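Long-range contacts in vivid PAS protein VVD (PDB 3D72), which is a blue-light photoreceptor of Neurospora crassa whose flavin-binding LOV domain senses light, activation generating a rapidly exchanging dimer: residues Thr96-Met100 and Gln111-Val115; Val125-Ile131 and Ser143-Glu149. The protein carries 1 engineered substitution. One frame throughout, in Å; residues are numbered along the deposited sequence.

Interaction 1: Thr96-Met100 and Gln111-Val115; sequences TINTM and QVEVV. With FAD (flavin-adenine dinucleotide), chain C.
Thr96 faces the strand Gln111-Val115 with its methyl: CG2 lies 3.7 Å from Glu113 O and also meets CB of Val114 and CG2 of Val112. OG1 lies beside the backbone N (chi1 -66°), which places CG2 anti to that N and turns the hydroxyl to the side, where a water 2.7 Å from Thr96 OG1 donates a bond to Glu113 O. Ile97, one step round the helix, points away from the strand and sets CG2 3.3 Å from C5B of the FAD, beside the adenosine ribose. Asn98 follows on that side, next to the adenine. Thr99 returns to the strand, its CG2 sliding past Val112 CG1 at 4.0 Å, while its OG1 is taken by the carbonyl of Asn95 in the preceding turn. Met100 closes the segment and joins the two partners: CG packs 3.9 Å from Val112 CG2, and the bend at chi3 (-77°) carries CE to 3.9 Å from C4' of the ribityl chain. The same CE approaches Val114 CG2, and Val114 CG1 in turn lies 3.9 Å from O2 of the flavin. The axes of the two segments come within 9.3 Å, a spacing filled by methyl and thioether groups. The direct contact is thus mostly apolar, with one water bridge at its margin, which is consistent with helix 94-106 packing on the sheet through apolar side chains that also line the cofactor.

Interaction 2: Val125-Ile131 and Ser143-Glu149; sequences VNFLTMI and SMGFQCE. With FAD (flavin-adenine dinucleotide), chain C.
Met130 and Gly145 form a non-hydrogen-bonded pair in the beta hairpin of strands 123-134 and 140-146, central to the antiparallel sheet of this PAS fold. The flanking pairs, Thr129 with Phe146 and Ile131 with Met144, are hydrogen-bonded in both directions. Their side chains occupy the sheet face opposite the flavin, where Ile131 CG1 reaches the edge of the Phe146 ring at 4.3 Å from CE2, and helix 12-21 covers Met144 and Phe146.

Met130 can be followed outward from the sheet on the flavin side. Its CB is 4.0 Å from Ser143 OG, diagonally across the hairpin. CG then stands almost straight above C7 of the FAD, 3.8 Å away, and SD lies similarly over C9 at only 3.2 Å, so the thioether rests on the face of the benzenoid ring. The bend at chi3 (-74°) lifts CE farther from the ring plane, toward Met100. Leu128 covers the same face farther along: CD2 is 3.5 Å above C4X of the FAD, while CD1 lies near N5 and the carbonyl of Phe146. Gly145 brings bare backbone to the methyl-bearing edge of the ring system, its N 3.4 Å from C7M of the FAD.

Beyond the regular pairs the C-terminal residues continue alongside the strand, and Phe127 N donates an almost straight bond (172°) to Cys148 O at 2.8 Å. Asn126 uses both ends of its amide. ND2 is hydrogen-bonded to Asn116 OD1, and OD1 accepts the backbone N of Cys148 at 3.2 Å, the donor tilted 31° from the carbonyl plane.

Interactions 1 and 2 are centred about 10 Å apart and are joined through adjacent antiparallel strands. Val112 O lies 2.8 Å from Leu128 N, and Val114 O 2.9 Å from Asn126 N, both probable hydrogen bonds. On the sheet face away from the flavin, Gln111 CD packs 3.2 Å from Phe127 CZ and its OE1 is hydrogen-bonded to Thr129 OG1. The two contacts meet different parts of the FAD: 96-100 with 111-115 follows the adenosine and ribityl parts and reaches O2, whereas 125-131 with 143-149 packs on one face of the isoalloxazine and its methyl edge; others, among them Arg89 and Asn72, complete the pocket. Met100, touching Leu128 and Met130, joins the two pocket linings.

Interaction 1: Thr96-Met100 and Gln111-Val115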
loop_
_atom_site.group_PDB
_atom_site.type_symbol
_atom_site.label_atom_id
_atom_site.label_comp_id
_atom_site.label_asym_id
_atom_site.label_seq_id
_atom_site.Cartn_x
_atom_site.Cartn_y
_atom_site.Cartn_z
ATOM N N THR A 96 -24.170 1.615 19.238
ATOM C CA THR A 96 -23.113 1.863 18.268
ATOM C C THR A 96 -21.760 1.875 18.965
ATOM O O THR A 96 -20.791 1.290 18.470
ATOM C CB THR A 96 -23.338 3.214 17.555
ATOM O OG1 THR A 96 -24.532 3.142 16.768
ATOM C CG2 THR A 96 -22.159 3.570 16.649
ATOM N N ILE A 97 -21.700 2.517 20.122
ATOM C CA ILE A 97 -20.447 2.574 20.866
ATOM C C ILE A 97 -20.054 1.198 21.368
ATOM O O ILE A 97 -18.879 0.829 21.309
ATOM C CB ILE A 97 -20.548 3.560 22.045
ATOM C CG1 ILE A 97 -20.887 4.946 21.503
ATOM C CG2 ILE A 97 -19.214 3.629 22.780
ATOM C CD1 ILE A 97 -21.100 6.010 22.549
ATOM N N ASN A 98 -21.019 0.436 21.818
ATOM C CA ASN A 98 -20.709 -0.897 22.308
ATOM C C ASN A 98 -20.221 -1.779 21.160
ATOM O O ASN A 98 -19.324 -2.601 21.339
ATOM C CB ASN A 98 -21.925 -1.524 22.979
ATOM C CG ASN A 98 -21.602 -2.847 23.610
ATOM O OD1 ASN A 98 -20.687 -2.953 24.431
ATOM N ND2 ASN A 98 -22.343 -3.875 23.226
ATOM N N THR A 99 -20.802 -1.590 19.977
ATOM C CA THR A 99 -20.400 -2.356 18.804
ATOM C C THR A 99 -18.925 -2.101 18.485
ATOM O O THR A 99 -18.170 -3.027 18.205
ATOM C CB THR A 99 -21.258 -1.997 17.576
ATOM O OG1 THR A 99 -22.581 -2.507 17.764
ATOM C CG2 THR A 99 -20.662 -2.592 16.306
ATOM N N MET A 100 -18.514 -0.823 18.527
ATOM C CA MET A 100 -17.124 -0.469 18.251
ATOM C C MET A 100 -16.209 -1.055 19.312
ATOM O O MET A 100 -15.182 -1.658 19.006
ATOM C CB MET A 100 -16.938 1.058 18.250
ATOM C CG MET A 100 -17.590 1.790 17.086
ATOM S SD MET A 100 -17.132 3.543 17.024
ATOM C CE MET A 100 -18.134 4.213 18.301
ATOM N N GLN A 111 -17.513 -1.681 10.903
ATOM C CA GLN A 111 -17.864 -0.515 10.123
ATOM C C GLN A 111 -19.159 0.012 10.721
ATOM O O GLN A 111 -20.119 -0.738 10.887
ATOM C CB GLN A 111 -18.058 -0.938 8.667
ATOM C CG GLN A 111 -17.989 0.167 7.651
ATOM C CD GLN A 111 -17.787 -0.381 6.244
ATOM O OE1 GLN A 111 -16.726 -0.207 5.635
ATOM N NE2 GLN A 111 -18.801 -1.065 5.730
ATOM N N VAL A 112 -19.175 1.293 11.068
ATOM C CA VAL A 112 -20.363 1.893 11.665
ATOM C C VAL A 112 -20.535 3.347 11.272
ATOM O O VAL A 112 -19.641 3.958 10.700
ATOM C CB VAL A 112 -20.305 1.847 13.219
ATOM C CG1 VAL A 112 -20.082 0.423 13.699
ATOM C CG2 VAL A 112 -19.202 2.770 13.729
ATOM N N GLU A 113 -21.725 3.880 11.536
ATOM C CA GLU A 113 -21.992 5.287 11.307
ATOM C C GLU A 113 -22.135 5.821 12.726
ATOM O O GLU A 113 -22.917 5.292 13.516
ATOM C CB GLU A 113 -23.291 5.513 10.536
ATOM C CG GLU A 113 -23.194 5.232 9.054
ATOM C CD GLU A 113 -24.217 6.024 8.275
ATOM O OE1 GLU A 113 -25.358 6.131 8.764
ATOM O OE2 GLU A 113 -23.884 6.536 7.185
ATOM N N VAL A 114 -21.366 6.847 13.058
ATOM C CA VAL A 114 -21.425 7.403 14.398
ATOM C C VAL A 114 -21.482 8.918 14.358
ATOM O O VAL A 114 -20.815 9.558 13.549
ATOM C CB VAL A 114 -20.195 6.954 15.245
ATOM C CG1 VAL A 114 -18.907 7.447 14.616
ATOM C CG2 VAL A 114 -20.321 7.482 16.673
ATOM N N VAL A 115 -22.307 9.494 15.224
ATOM C CA VAL A 115 -22.410 10.938 15.278
ATOM C C VAL A 115 -21.139 11.480 15.919
ATOM O O VAL A 115 -20.745 11.034 16.993
ATOM C CB VAL A 115 -23.634 11.385 16.104
ATOM C CG1 VAL A 115 -23.606 12.893 16.299
ATOM C CG2 VAL A 115 -24.911 10.978 15.385
HETATM P PA FAD C . -17.142 2.814 26.443
HETATM O O1A FAD C . -16.599 4.115 26.921
HETATM O O2A FAD C . -16.992 1.638 27.332
HETATM O O5B FAD C . -18.671 3.030 26.074
HETATM C C5B FAD C . -19.534 1.979 25.598
HETATM C C4B FAD C . -20.963 2.514 25.618
HETATM O O4B FAD C . -21.820 1.434 25.207
HETATM C C3B FAD C . -21.463 3.008 26.993
HETATM O O3B FAD C . -21.975 4.316 26.991
HETATM C C2B FAD C . -22.489 1.974 27.442
HETATM O O2B FAD C . -23.622 2.439 28.129
HETATM C C1B FAD C . -22.838 1.175 26.183
HETATM N N9A FAD C . -22.856 -0.263 26.374
HETATM C C8A FAD C . -21.828 -1.070 26.778
HETATM N N7A FAD C . -22.143 -2.340 26.874
HETATM C C5A FAD C . -23.485 -2.368 26.533
HETATM C C6A FAD C . -24.425 -3.455 26.435
HETATM N N6A FAD C . -24.079 -4.714 26.720
HETATM N N1A FAD C . -25.704 -3.166 26.059
HETATM C C2A FAD C . -26.025 -1.873 25.780
HETATM N N3A FAD C . -25.229 -0.780 25.827
HETATM C C4A FAD C . -23.931 -1.124 26.232
HETATM N N1 FAD C . -14.832 6.895 17.517
HETATM C C2 FAD C . -15.432 7.990 16.983
HETATM O O2 FAD C . -16.455 8.497 17.478
HETATM N N3 FAD C . -14.900 8.569 15.820
HETATM C C4 FAD C . -13.758 8.123 15.154
HETATM O O4 FAD C . -13.373 8.706 14.114
HETATM C C4X FAD C . -13.149 6.978 15.708
HETATM N N5 FAD C . -11.984 6.471 15.102
HETATM C C5X FAD C . -11.398 5.353 15.669
HETATM C C6 FAD C . -10.214 4.822 15.069
HETATM C C7 FAD C . -9.559 3.737 15.599
HETATM C C7M FAD C . -8.310 3.233 14.863
HETATM C C8 FAD C . -10.018 3.138 16.798
HETATM C C8M FAD C . -9.328 1.955 17.448
HETATM C C9 FAD C . -11.215 3.652 17.418
HETATM C C9A FAD C . -11.908 4.751 16.884
HETATM N N10 FAD C . -13.122 5.295 17.472
HETATM C C10 FAD C . -13.693 6.417 16.912
HETATM C "C1'" FAD C . -13.767 4.696 18.674
HETATM C "C2'" FAD C . -13.326 5.073 20.067
HETATM O "O2'" FAD C . -11.905 5.249 20.066
HETATM C "C3'" FAD C . -13.818 3.960 21.022
HETATM O "O3'" FAD C . -13.217 2.726 20.630
HETATM C "C4'" FAD C . -15.373 3.786 20.999
HETATM O "O4'" FAD C . -15.980 4.959 21.508
HETATM C "C5'" FAD C . -15.853 2.567 21.804
HETATM O "O5'" FAD C . -15.006 2.313 22.936
HETATM P P FAD C . -15.153 3.087 24.314
HETATM O O1P FAD C . -13.910 2.837 25.048
HETATM O O2P FAD C . -15.496 4.511 24.078
HETATM O O3P FAD C . -16.367 2.409 25.114
HETATM O O HOH W 1 -25.090 5.465 15.423
#

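Interaction 2: Val125-Ile131 and Ser143-Glu149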
loop_
_atom_site.group_PDB
_atom_site.type_symbol
_atom_site.label_atom_id
_atom_site.label_comp_id
_atom_site.label_asym_id
_atom_site.label_seq_id
_atom_site.Cartn_x
_atom_site.Cartn_y
_atom_site.Cartn_z
ATOM N N VAL A 125 -22.165 13.006 10.555
ATOM C CA VAL A 125 -22.240 11.559 10.667
ATOM C C VAL A 125 -20.950 11.035 10.057
ATOM O O VAL A 125 -20.649 11.285 8.890
ATOM C CB VAL A 125 -23.446 10.983 9.901
ATOM C CG1 VAL A 125 -23.537 9.480 10.130
ATOM C CG2 VAL A 125 -24.729 11.672 10.365
ATOM N N ASN A 126 -20.184 10.318 10.869
ATOM C CA ASN A 126 -18.904 9.765 10.455
ATOM C C ASN A 126 -19.065 8.292 10.103
ATOM O O ASN A 126 -19.479 7.493 10.939
ATOM C CB ASN A 126 -17.916 9.929 11.620
ATOM C CG ASN A 126 -16.480 9.601 11.253
ATOM O OD1 ASN A 126 -16.197 8.987 10.225
ATOM N ND2 ASN A 126 -15.555 10.003 12.127
ATOM N N PHE A 127 -18.773 7.942 8.852
ATOM C CA PHE A 127 -18.827 6.551 8.412
ATOM C C PHE A 127 -17.421 6.038 8.729
ATOM O O PHE A 127 -16.455 6.358 8.034
ATOM C CB PHE A 127 -19.101 6.473 6.907
ATOM C CG PHE A 127 -19.035 5.079 6.345
ATOM C CD1 PHE A 127 -18.289 4.820 5.196
ATOM C CD2 PHE A 127 -19.717 4.027 6.953
ATOM C CE1 PHE A 127 -18.212 3.532 4.667
ATOM C CE2 PHE A 127 -19.647 2.730 6.427
ATOM C CZ PHE A 127 -18.894 2.490 5.279
ATOM N N LEU A 128 -17.330 5.239 9.782
ATOM C CA LEU A 128 -16.062 4.723 10.278
ATOM C C LEU A 128 -15.784 3.244 10.035
ATOM O O LEU A 128 -16.647 2.406 10.241
ATOM C CB LEU A 128 -16.015 4.997 11.779
ATOM C CG LEU A 128 -14.826 4.522 12.603
ATOM C CD1 LEU A 128 -13.595 5.340 12.261
ATOM C CD2 LEU A 128 -15.185 4.659 14.081
ATOM N N THR A 129 -14.558 2.935 9.606
ATOM C CA THR A 129 -14.139 1.559 9.397
ATOM C C THR A 129 -12.847 1.361 10.185
ATOM O O THR A 129 -11.932 2.164 10.058
ATOM C CB THR A 129 -13.834 1.265 7.917
ATOM O OG1 THR A 129 -14.968 1.611 7.113
ATOM C CG2 THR A 129 -13.520 -0.220 7.730
ATOM N N MET A 130 -12.780 0.323 11.010
ATOM C CA MET A 130 -11.565 0.047 11.789
ATOM C C MET A 130 -11.075 -1.353 11.471
ATOM O O MET A 130 -11.837 -2.322 11.547
ATOM C CB MET A 130 -11.852 0.174 13.283
ATOM C CG MET A 130 -12.094 1.601 13.743
ATOM S SD MET A 130 -12.776 1.696 15.411
ATOM C CE MET A 130 -14.461 1.182 15.156
ATOM N N ILE A 131 -9.797 -1.456 11.114
ATOM C CA ILE A 131 -9.192 -2.729 10.746
ATOM C C ILE A 131 -7.942 -2.969 11.582
ATOM O O ILE A 131 -7.053 -2.118 11.602
ATOM C CB ILE A 131 -8.752 -2.712 9.259
ATOM C CG1 ILE A 131 -9.916 -2.256 8.364
ATOM C CG2 ILE A 131 -8.266 -4.087 8.843
ATOM C CD1 ILE A 131 -11.087 -3.212 8.340
ATOM N N SER A 143 -4.550 -0.431 15.261
ATOM C CA SER A 143 -5.841 -0.465 14.594
ATOM C C SER A 143 -5.820 0.741 13.675
ATOM O O SER A 143 -5.447 1.840 14.105
ATOM C CB SER A 143 -7.001 -0.328 15.580
ATOM O OG SER A 143 -8.237 -0.327 14.871
ATOM N N MET A 144 -6.180 0.545 12.407
ATOM C CA MET A 144 -6.222 1.661 11.473
ATOM C C MET A 144 -7.682 2.022 11.250
ATOM O O MET A 144 -8.511 1.154 10.940
ATOM C CB MET A 144 -5.572 1.315 10.126
ATOM C CG MET A 144 -5.547 2.513 9.149
ATOM S SD MET A 144 -4.408 2.387 7.727
ATOM C CE MET A 144 -2.786 2.403 8.606
ATOM N N GLY A 145 -7.992 3.296 11.445
ATOM C CA GLY A 145 -9.349 3.767 11.252
ATOM C C GLY A 145 -9.449 4.672 10.044
ATOM O O GLY A 145 -8.558 5.464 9.772
ATOM N N PHE A 146 -10.554 4.534 9.313
ATOM C CA PHE A 146 -10.833 5.323 8.124
ATOM C C PHE A 146 -12.114 6.091 8.417
ATOM O O PHE A 146 -13.095 5.496 8.859
ATOM C CB PHE A 146 -11.039 4.385 6.932
ATOM C CG PHE A 146 -9.830 3.556 6.611
ATOM C CD1 PHE A 146 -8.861 4.032 5.736
ATOM C CD2 PHE A 146 -9.648 2.311 7.201
ATOM C CE1 PHE A 146 -7.723 3.273 5.449
ATOM C CE2 PHE A 146 -8.511 1.541 6.921
ATOM C CZ PHE A 146 -7.550 2.026 6.043
ATOM N N GLN A 147 -12.092 7.401 8.204
ATOM C CA GLN A 147 -13.264 8.241 8.462
ATOM C C GLN A 147 -13.822 8.836 7.185
ATOM O O GLN A 147 -13.091 9.107 6.238
ATOM C CB GLN A 147 -12.921 9.386 9.415
ATOM C CG GLN A 147 -12.517 8.973 10.817
ATOM C CD GLN A 147 -11.124 8.396 10.888
ATOM O OE1 GLN A 147 -10.273 8.711 10.062
ATOM N NE2 GLN A 147 -10.880 7.559 11.890
ATOM N N CYS A 148 -15.127 9.068 7.181
ATOM C CA CYS A 148 -15.802 9.622 6.019
ATOM C C CYS A 148 -16.976 10.456 6.489
ATOM O O CYS A 148 -17.851 9.966 7.201
ATOM C CB CYS A 148 -16.291 8.492 5.108
ATOM S SG CYS A 148 -17.318 9.010 3.698
ATOM N N GLU A 149 -16.983 11.722 6.100
ATOM C CA GLU A 149 -18.066 12.607 6.482
ATOM C C GLU A 149 -19.250 12.306 5.567
ATOM O O GLU A 149 -19.078 12.389 4.329
ATOM C CB GLU A 149 -17.627 14.062 6.335
ATOM C CG GLU A 149 -18.359 15.004 7.256
ATOM C CD GLU A 149 -18.025 16.453 6.992
ATOM O OE1 GLU A 149 -16.835 16.759 6.773
ATOM O OE2 GLU A 149 -18.959 17.283 7.015
ATOM O OXT GLU A 149 -20.335 11.981 6.097
HETATM P PA FAD C . -17.142 2.814 26.443
HETATM O O1A FAD C . -16.599 4.115 26.921
HETATM O O2A FAD C . -16.992 1.638 27.332
HETATM O O5B FAD C . -18.671 3.030 26.074
HETATM C C5B FAD C . -19.534 1.979 25.598
HETATM C C4B FAD C . -20.963 2.514 25.618
HETATM O O4B FAD C . -21.820 1.434 25.207
HETATM C C3B FAD C . -21.463 3.008 26.993
HETATM O O3B FAD C . -21.975 4.316 26.991
HETATM C C2B FAD C . -22.489 1.974 27.442
HETATM O O2B FAD C . -23.622 2.439 28.129
HETATM C C1B FAD C . -22.838 1.175 26.183
HETATM N N9A FAD C . -22.856 -0.263 26.374
HETATM C C8A FAD C . -21.828 -1.070 26.778
HETATM N N7A FAD C . -22.143 -2.340 26.874
HETATM C C5A FAD C . -23.485 -2.368 26.533
HETATM C C6A FAD C . -24.425 -3.455 26.435
HETATM N N6A FAD C . -24.079 -4.714 26.720
HETATM N N1A FAD C . -25.704 -3.166 26.059
HETATM C C2A FAD C . -26.025 -1.873 25.780
HETATM N N3A FAD C . -25.229 -0.780 25.827
HETATM C C4A FAD C . -23.931 -1.124 26.232
HETATM N N1 FAD C . -14.832 6.895 17.517
HETATM C C2 FAD C . -15.432 7.990 16.983
HETATM O O2 FAD C . -16.455 8.497 17.478
HETATM N N3 FAD C . -14.900 8.569 15.820
HETATM C C4 FAD C . -13.758 8.123 15.154
HETATM O O4 FAD C . -13.373 8.706 14.114
HETATM C C4X FAD C . -13.149 6.978 15.708
HETATM N N5 FAD C . -11.984 6.471 15.102
HETATM C C5X FAD C . -11.398 5.353 15.669
HETATM C C6 FAD C . -10.214 4.822 15.069
HETATM C C7 FAD C . -9.559 3.737 15.599
HETATM C C7M FAD C . -8.310 3.233 14.863
HETATM C C8 FAD C . -10.018 3.138 16.798
HETATM C C8M FAD C . -9.328 1.955 17.448
HETATM C C9 FAD C . -11.215 3.652 17.418
HETATM C C9A FAD C . -11.908 4.751 16.884
HETATM N N10 FAD C . -13.122 5.295 17.472
HETATM C C10 FAD C . -13.693 6.417 16.912
HETATM C "C1'" FAD C . -13.767 4.696 18.674
HETATM C "C2'" FAD C . -13.326 5.073 20.067
HETATM O "O2'" FAD C . -11.905 5.249 20.066
HETATM C "C3'" FAD C . -13.818 3.960 21.022
HETATM O "O3'" FAD C . -13.217 2.726 20.630
HETATM C "C4'" FAD C . -15.373 3.786 20.999
HETATM O "O4'" FAD C . -15.980 4.959 21.508
HETATM C "C5'" FAD C . -15.853 2.567 21.804
HETATM O "O5'" FAD C . -15.006 2.313 22.936
HETATM P P FAD C . -15.153 3.087 24.314
HETATM O O1P FAD C . -13.910 2.837 25.048
HETATM O O2P FAD C . -15.496 4.511 24.078
HETATM O O3P FAD C . -16.367 2.409 25.114
#